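Local coordinates for lipase-esterase related protein (Clostridium acetobutylicum, PDB 3E0X) that is of unconfirmed function but probably acts as a hydrolase of the alpha/beta-hydrolase fold, related to lipases and esterases, at residues A[190-204]-A[216-229]. Sequence-based numbering, arbitrary orientation.
Sequences PVKAIVAKDELLTLV and NSELKIFETGKHFL. With OXE (ortho-xylene), chain C.
Glu199 OE1 accepts from His227 ND1 at 2.8 Å and also accepts a hydrogen bond from a water that donates to Lys226 O and accepts from Ala196 N. The donor nitrogen meets the syn lone pair of OE1, and OE1 itself lies in the imidazole plane although carboxylate and ring planes stand 76° apart. OE2 accepts from the backbone N of Leu201 and of Thr202, bonds that fix the carboxylate's rotation. In this alpha/beta-hydrolase fold the loops after the last two strands thus carry a histidine-carboxylate pair, consistent with the acid and base of a catalytic triad, and His227 touches Ser92 of a probable nucleophile elbow. A bend at chi2 (-89°) brings the Glu199 carboxylate to the ring.

Preceding these loops in the chain, strands 191-196 and 217-222 run parallel, 12° apart, within a beta-alpha-beta unit. Seven backbone bonds link them, from Val191 N to Asn216 O through Lys197 N to Phe222 O (2.8 Å). Ile194 CG2 meets the edge of the Phe222 ring at CE2, 3.6 Å away.

Beyond the strands, Asp198 OD1 accepts from Lys226 N at 2.9 Å, tying the two loops together. Leu201 CD2 sits over one face of the His227 ring, 3.8 Å from its centroid and 3.7 Å from ortho-xylene C1'.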
loop_
_atom_site.group_PDB
_atom_site.type_symbol
_atom_site.label_atom_id
_atom_site.label_comp_id
_atom_site.label_asym_id
_atom_site.label_seq_id
_atom_site.Cartn_x
_atom_site.Cartn_y
_atom_site.Cartn_z
ATOM N N PRO A 190 1.877 -15.015 7.734
ATOM C CA PRO A 190 3.115 -14.609 7.020
ATOM C C PRO A 190 3.031 -13.189 6.446
ATOM O O PRO A 190 1.990 -12.752 5.930
ATOM C CB PRO A 190 3.262 -15.653 5.912
ATOM C CG PRO A 190 2.340 -16.839 6.352
ATOM C CD PRO A 190 1.203 -16.168 7.097
ATOM N N VAL A 191 4.142 -12.469 6.561
ATOM C CA VAL A 191 4.245 -11.101 6.047
ATOM C C VAL A 191 5.489 -11.006 5.195
ATOM O O VAL A 191 6.546 -11.496 5.603
ATOM C CB VAL A 191 4.394 -10.093 7.220
ATOM C CG1 VAL A 191 4.685 -8.678 6.699
ATOM C CG2 VAL A 191 3.125 -10.056 8.058
ATOM N N LYS A 192 5.361 -10.415 4.006
ATOM C CA LYS A 192 6.555 -10.163 3.184
ATOM C C LYS A 192 6.678 -8.676 2.920
ATOM O O LYS A 192 5.685 -8.041 2.579
ATOM C CB LYS A 192 6.516 -10.895 1.828
ATOM C CG LYS A 192 7.717 -10.634 0.944
ATOM C CD LYS A 192 7.809 -11.645 -0.172
ATOM C CE LYS A 192 9.101 -11.438 -0.932
ATOM N NZ LYS A 192 9.269 -12.463 -2.010
ATOM N N ALA A 193 7.880 -8.129 3.089
ATOM C CA ALA A 193 8.128 -6.732 2.758
ATOM C C ALA A 193 8.952 -6.713 1.467
ATOM O O ALA A 193 9.880 -7.528 1.316
ATOM C CB ALA A 193 8.875 -6.053 3.883
ATOM N N ILE A 194 8.629 -5.792 0.548
ATOM C CA ILE A 194 9.337 -5.650 -0.740
ATOM C C ILE A 194 9.635 -4.166 -0.885
ATOM O O ILE A 194 8.731 -3.350 -0.730
ATOM C CB ILE A 194 8.448 -6.092 -1.932
ATOM C CG1 ILE A 194 8.087 -7.569 -1.811
ATOM C CG2 ILE A 194 9.186 -5.852 -3.256
ATOM C CD1 ILE A 194 6.973 -7.971 -2.783
ATOM N N VAL A 195 10.884 -3.811 -1.194
ATOM C CA VAL A 195 11.271 -2.388 -1.213
ATOM C C VAL A 195 12.538 -2.232 -2.042
ATOM O O VAL A 195 13.280 -3.196 -2.213
ATOM C CB VAL A 195 11.540 -1.878 0.237
ATOM C CG1 VAL A 195 12.770 -2.520 0.846
ATOM C CG2 VAL A 195 11.628 -0.359 0.313
ATOM N N ALA A 196 12.768 -1.014 -2.554
ATOM C CA ALA A 196 14.016 -0.686 -3.247
ATOM C C ALA A 196 15.008 -0.055 -2.265
ATOM O O ALA A 196 14.644 0.837 -1.462
ATOM C CB ALA A 196 13.717 0.272 -4.379
ATOM N N LYS A 197 16.264 -0.498 -2.357
ATOM C CA LYS A 197 17.320 -0.027 -1.473
ATOM C C LYS A 197 17.527 1.479 -1.569
ATOM O O LYS A 197 17.869 2.128 -0.562
ATOM C CB LYS A 197 18.623 -0.769 -1.798
ATOM C CG LYS A 197 19.830 -0.383 -0.932
ATOM C CD LYS A 197 21.032 -1.184 -1.403
ATOM C CE LYS A 197 22.319 -0.684 -0.732
ATOM N NZ LYS A 197 23.520 -1.265 -1.397
ATOM N N ASP A 198 17.306 2.039 -2.758
ATOM C CA ASP A 198 17.532 3.460 -2.972
ATOM C C ASP A 198 16.368 4.359 -2.543
ATOM O O ASP A 198 16.392 5.567 -2.795
ATOM C CB ASP A 198 17.959 3.718 -4.431
ATOM C CG ASP A 198 16.951 3.233 -5.460
ATOM O OD1 ASP A 198 15.949 2.614 -5.088
ATOM O OD2 ASP A 198 17.141 3.505 -6.676
ATOM N N GLU A 199 15.362 3.813 -1.857
ATOM C CA GLU A 199 14.299 4.668 -1.298
ATOM C C GLU A 199 14.803 5.828 -0.469
ATOM O O GLU A 199 15.677 5.642 0.401
ATOM C CB GLU A 199 13.390 3.857 -0.382
ATOM C CG GLU A 199 12.334 3.096 -1.131
ATOM C CD GLU A 199 11.065 3.889 -1.341
ATOM O OE1 GLU A 199 10.101 3.287 -1.856
ATOM O OE2 GLU A 199 11.029 5.109 -1.015
ATOM N N LEU A 200 14.191 6.992 -0.707
ATOM C CA LEU A 200 14.307 8.161 0.154
ATOM C C LEU A 200 13.107 8.320 1.073
ATOM O O LEU A 200 13.197 8.978 2.097
ATOM C CB LEU A 200 14.411 9.441 -0.705
ATOM C CG LEU A 200 15.661 9.566 -1.556
ATOM C CD1 LEU A 200 15.528 10.827 -2.382
ATOM C CD2 LEU A 200 16.932 9.656 -0.728
ATOM N N LEU A 201 11.970 7.757 0.680
ATOM C CA LEU A 201 10.719 7.993 1.385
ATOM C C LEU A 201 10.404 6.852 2.324
ATOM O O LEU A 201 10.531 7.025 3.537
ATOM C CB LEU A 201 9.588 8.235 0.379
ATOM C CG LEU A 201 8.245 8.708 0.936
ATOM C CD1 LEU A 201 8.355 10.136 1.503
ATOM C CD2 LEU A 201 7.189 8.647 -0.169
ATOM N N THR A 202 10.031 5.680 1.790
ATOM C CA THR A 202 9.823 4.500 2.648
ATOM C C THR A 202 11.151 3.719 2.659
ATOM O O THR A 202 11.381 2.810 1.865
ATOM C CB THR A 202 8.630 3.679 2.173
ATOM O OG1 THR A 202 8.824 3.274 0.818
ATOM C CG2 THR A 202 7.354 4.542 2.251
ATOM N N LEU A 203 12.046 4.161 3.542
ATOM C CA LEU A 203 13.402 3.644 3.648
ATOM C C LEU A 203 13.461 2.147 3.809
ATOM O O LEU A 203 12.579 1.535 4.407
ATOM C CB LEU A 203 14.116 4.261 4.862
ATOM C CG LEU A 203 14.238 5.775 4.954
ATOM C CD1 LEU A 203 14.805 6.134 6.332
ATOM C CD2 LEU A 203 15.124 6.286 3.813
ATOM N N VAL A 204 14.525 1.551 3.291
ATOM C CA VAL A 204 14.675 0.110 3.407
ATOM C C VAL A 204 14.666 -0.295 4.904
ATOM O O VAL A 204 14.162 -1.369 5.281
ATOM C CB VAL A 204 15.896 -0.399 2.614
ATOM C CG1 VAL A 204 17.169 0.272 3.073
ATOM C CG2 VAL A 204 15.993 -1.907 2.696
ATOM N N ASN A 216 6.834 -14.813 11.289
ATOM C CA ASN A 216 6.884 -15.489 9.989
ATOM C C ASN A 216 6.950 -14.431 8.891
ATOM O O ASN A 216 5.940 -13.862 8.500
ATOM C CB ASN A 216 5.675 -16.414 9.804
ATOM C CG ASN A 216 5.787 -17.288 8.562
ATOM O OD1 ASN A 216 6.767 -17.205 7.804
ATOM N ND2 ASN A 216 4.790 -18.131 8.345
ATOM N N SER A 217 8.160 -14.144 8.434
ATOM C CA SER A 217 8.349 -12.994 7.558
ATOM C C SER A 217 9.422 -13.203 6.502
ATOM O O SER A 217 10.326 -14.043 6.649
ATOM C CB SER A 217 8.655 -11.750 8.393
ATOM O OG SER A 217 9.892 -11.904 9.065
ATOM N N GLU A 218 9.304 -12.430 5.424
ATOM C CA GLU A 218 10.249 -12.463 4.321
ATOM C C GLU A 218 10.547 -11.038 3.920
ATOM O O GLU A 218 9.730 -10.150 4.130
ATOM C CB GLU A 218 9.665 -13.192 3.104
ATOM C CG GLU A 218 9.143 -14.603 3.383
ATOM C CD GLU A 218 10.226 -15.617 3.638
ATOM O OE1 GLU A 218 11.431 -15.331 3.426
ATOM O OE2 GLU A 218 9.853 -16.734 4.064
ATOM N N LEU A 219 11.709 -10.834 3.301
ATOM C CA LEU A 219 12.105 -9.501 2.870
ATOM C C LEU A 219 12.779 -9.614 1.515
ATOM O O LEU A 219 13.663 -10.472 1.330
ATOM C CB LEU A 219 13.033 -8.872 3.908
ATOM C CG LEU A 219 13.745 -7.601 3.464
ATOM C CD1 LEU A 219 12.751 -6.454 3.299
ATOM C CD2 LEU A 219 14.817 -7.267 4.487
ATOM N N LYS A 220 12.354 -8.783 0.554
ATOM C CA LYS A 220 13.065 -8.673 -0.725
ATOM C C LYS A 220 13.487 -7.229 -0.934
ATOM O O LYS A 220 12.643 -6.315 -0.898
ATOM C CB LYS A 220 12.205 -9.120 -1.897
ATOM C CG LYS A 220 12.782 -8.711 -3.255
ATOM C CD LYS A 220 14.075 -9.468 -3.586
ATOM C CE LYS A 220 14.589 -9.032 -4.934
ATOM N NZ LYS A 220 15.772 -9.829 -5.385
ATOM N N ILE A 221 14.796 -7.016 -1.132
ATOM C CA ILE A 221 15.315 -5.672 -1.401
ATOM C C ILE A 221 15.800 -5.631 -2.848
ATOM O O ILE A 221 16.748 -6.323 -3.206
ATOM C CB ILE A 221 16.466 -5.289 -0.442
ATOM C CG1 ILE A 221 16.022 -5.388 1.023
ATOM C CG2 ILE A 221 16.964 -3.895 -0.758
ATOM C CD1 ILE A 221 17.194 -5.330 2.020
ATOM N N PHE A 222 15.129 -4.847 -3.679
ATOM C CA PHE A 222 15.626 -4.570 -5.031
ATOM C C PHE A 222 16.705 -3.488 -4.964
ATOM O O PHE A 222 16.617 -2.588 -4.121
ATOM C CB PHE A 222 14.487 -4.092 -5.930
ATOM C CG PHE A 222 13.546 -5.183 -6.345
ATOM C CD1 PHE A 222 13.746 -5.880 -7.541
ATOM C CD2 PHE A 222 12.444 -5.504 -5.556
ATOM C CE1 PHE A 222 12.869 -6.902 -7.927
ATOM C CE2 PHE A 222 11.561 -6.526 -5.941
ATOM C CZ PHE A 222 11.775 -7.206 -7.117
ATOM N N GLU A 223 17.720 -3.565 -5.834
ATOM C CA GLU A 223 18.791 -2.580 -5.786
ATOM C C GLU A 223 18.255 -1.186 -6.098
ATOM O O GLU A 223 18.601 -0.220 -5.419
ATOM C CB GLU A 223 19.923 -2.948 -6.745
ATOM C CG GLU A 223 21.235 -2.212 -6.501
ATOM C CD GLU A 223 22.396 -2.821 -7.270
ATOM O OE1 GLU A 223 22.192 -3.886 -7.903
ATOM O OE2 GLU A 223 23.512 -2.243 -7.235
ATOM N N THR A 224 17.393 -1.082 -7.109
ATOM C CA THR A 224 16.918 0.218 -7.575
ATOM C C THR A 224 15.409 0.240 -7.830
ATOM O O THR A 224 14.738 -0.798 -7.754
ATOM C CB THR A 224 17.640 0.617 -8.887
ATOM O OG1 THR A 224 17.293 -0.323 -9.916
ATOM C CG2 THR A 224 19.164 0.656 -8.700
ATOM N N GLY A 225 14.885 1.429 -8.123
ATOM C CA GLY A 225 13.473 1.608 -8.439
ATOM C C GLY A 225 12.812 2.716 -7.614
ATOM O O GLY A 225 11.770 3.247 -7.996
ATOM N N LYS A 226 13.410 3.054 -6.468
ATOM C CA LYS A 226 12.855 4.074 -5.578
ATOM C C LYS A 226 11.357 3.825 -5.318
ATOM O O LYS A 226 10.934 2.657 -5.306
ATOM C CB LYS A 226 13.182 5.483 -6.111
ATOM C CG LYS A 226 14.671 5.799 -5.964
ATOM C CD LYS A 226 15.062 7.143 -6.588
ATOM C CE LYS A 226 16.588 7.354 -6.518
ATOM N NZ LYS A 226 17.078 8.354 -7.545
ATOM N N HIS A 227 10.557 4.867 -5.108
ATOM C CA HIS A 227 9.193 4.652 -4.607
ATOM C C HIS A 227 8.229 4.189 -5.712
ATOM O O HIS A 227 7.098 3.755 -5.426
ATOM C CB HIS A 227 8.686 5.909 -3.889
ATOM C CG HIS A 227 7.583 5.649 -2.924
ATOM N ND1 HIS A 227 7.707 4.759 -1.882
ATOM C CD2 HIS A 227 6.355 6.205 -2.811
ATOM C CE1 HIS A 227 6.575 4.745 -1.195
ATOM N NE2 HIS A 227 5.742 5.616 -1.735
ATOM N N PHE A 228 8.674 4.287 -6.967
ATOM C CA PHE A 228 7.877 3.784 -8.093
ATOM C C PHE A 228 8.341 2.403 -8.552
ATOM O O PHE A 228 8.062 1.999 -9.671
ATOM C CB PHE A 228 7.848 4.800 -9.250
ATOM C CG PHE A 228 6.554 5.583 -9.346
ATOM C CD1 PHE A 228 5.726 5.786 -8.236
ATOM C CD2 PHE A 228 6.206 6.177 -10.561
ATOM C CE1 PHE A 228 4.559 6.550 -8.351
ATOM C CE2 PHE A 228 5.044 6.921 -10.693
ATOM C CZ PHE A 228 4.212 7.121 -9.594
ATOM N N LEU A 229 9.001 1.666 -7.663
ATOM C CA LEU A 229 9.357 0.270 -7.928
ATOM C C LEU A 229 8.178 -0.505 -8.517
ATOM O O LEU A 229 8.353 -1.269 -9.458
ATOM C CB LEU A 229 9.811 -0.402 -6.628
ATOM C CG LEU A 229 10.174 -1.885 -6.685
ATOM C CD1 LEU A 229 11.412 -2.142 -7.564
ATOM C CD2 LEU A 229 10.397 -2.431 -5.257
HETATM C C1 OXE C . 3.669 8.192 -2.205
HETATM C C2 OXE C . 2.703 7.610 -3.163
HETATM C C3 OXE C . 2.646 8.083 -4.473
HETATM C C4 OXE C . 3.529 9.097 -4.857
HETATM C C5 OXE C . 4.441 9.662 -3.958
HETATM C C6 OXE C . 4.529 9.208 -2.630
HETATM C "C1'" OXE C . 3.727 7.644 -0.802
HETATM C "C2'" OXE C . 1.776 6.525 -2.706
HETATM O O HOH W 1 10.534 0.926 -2.950
HETATM O O HOH W 2 15.987 4.004 -9.095
#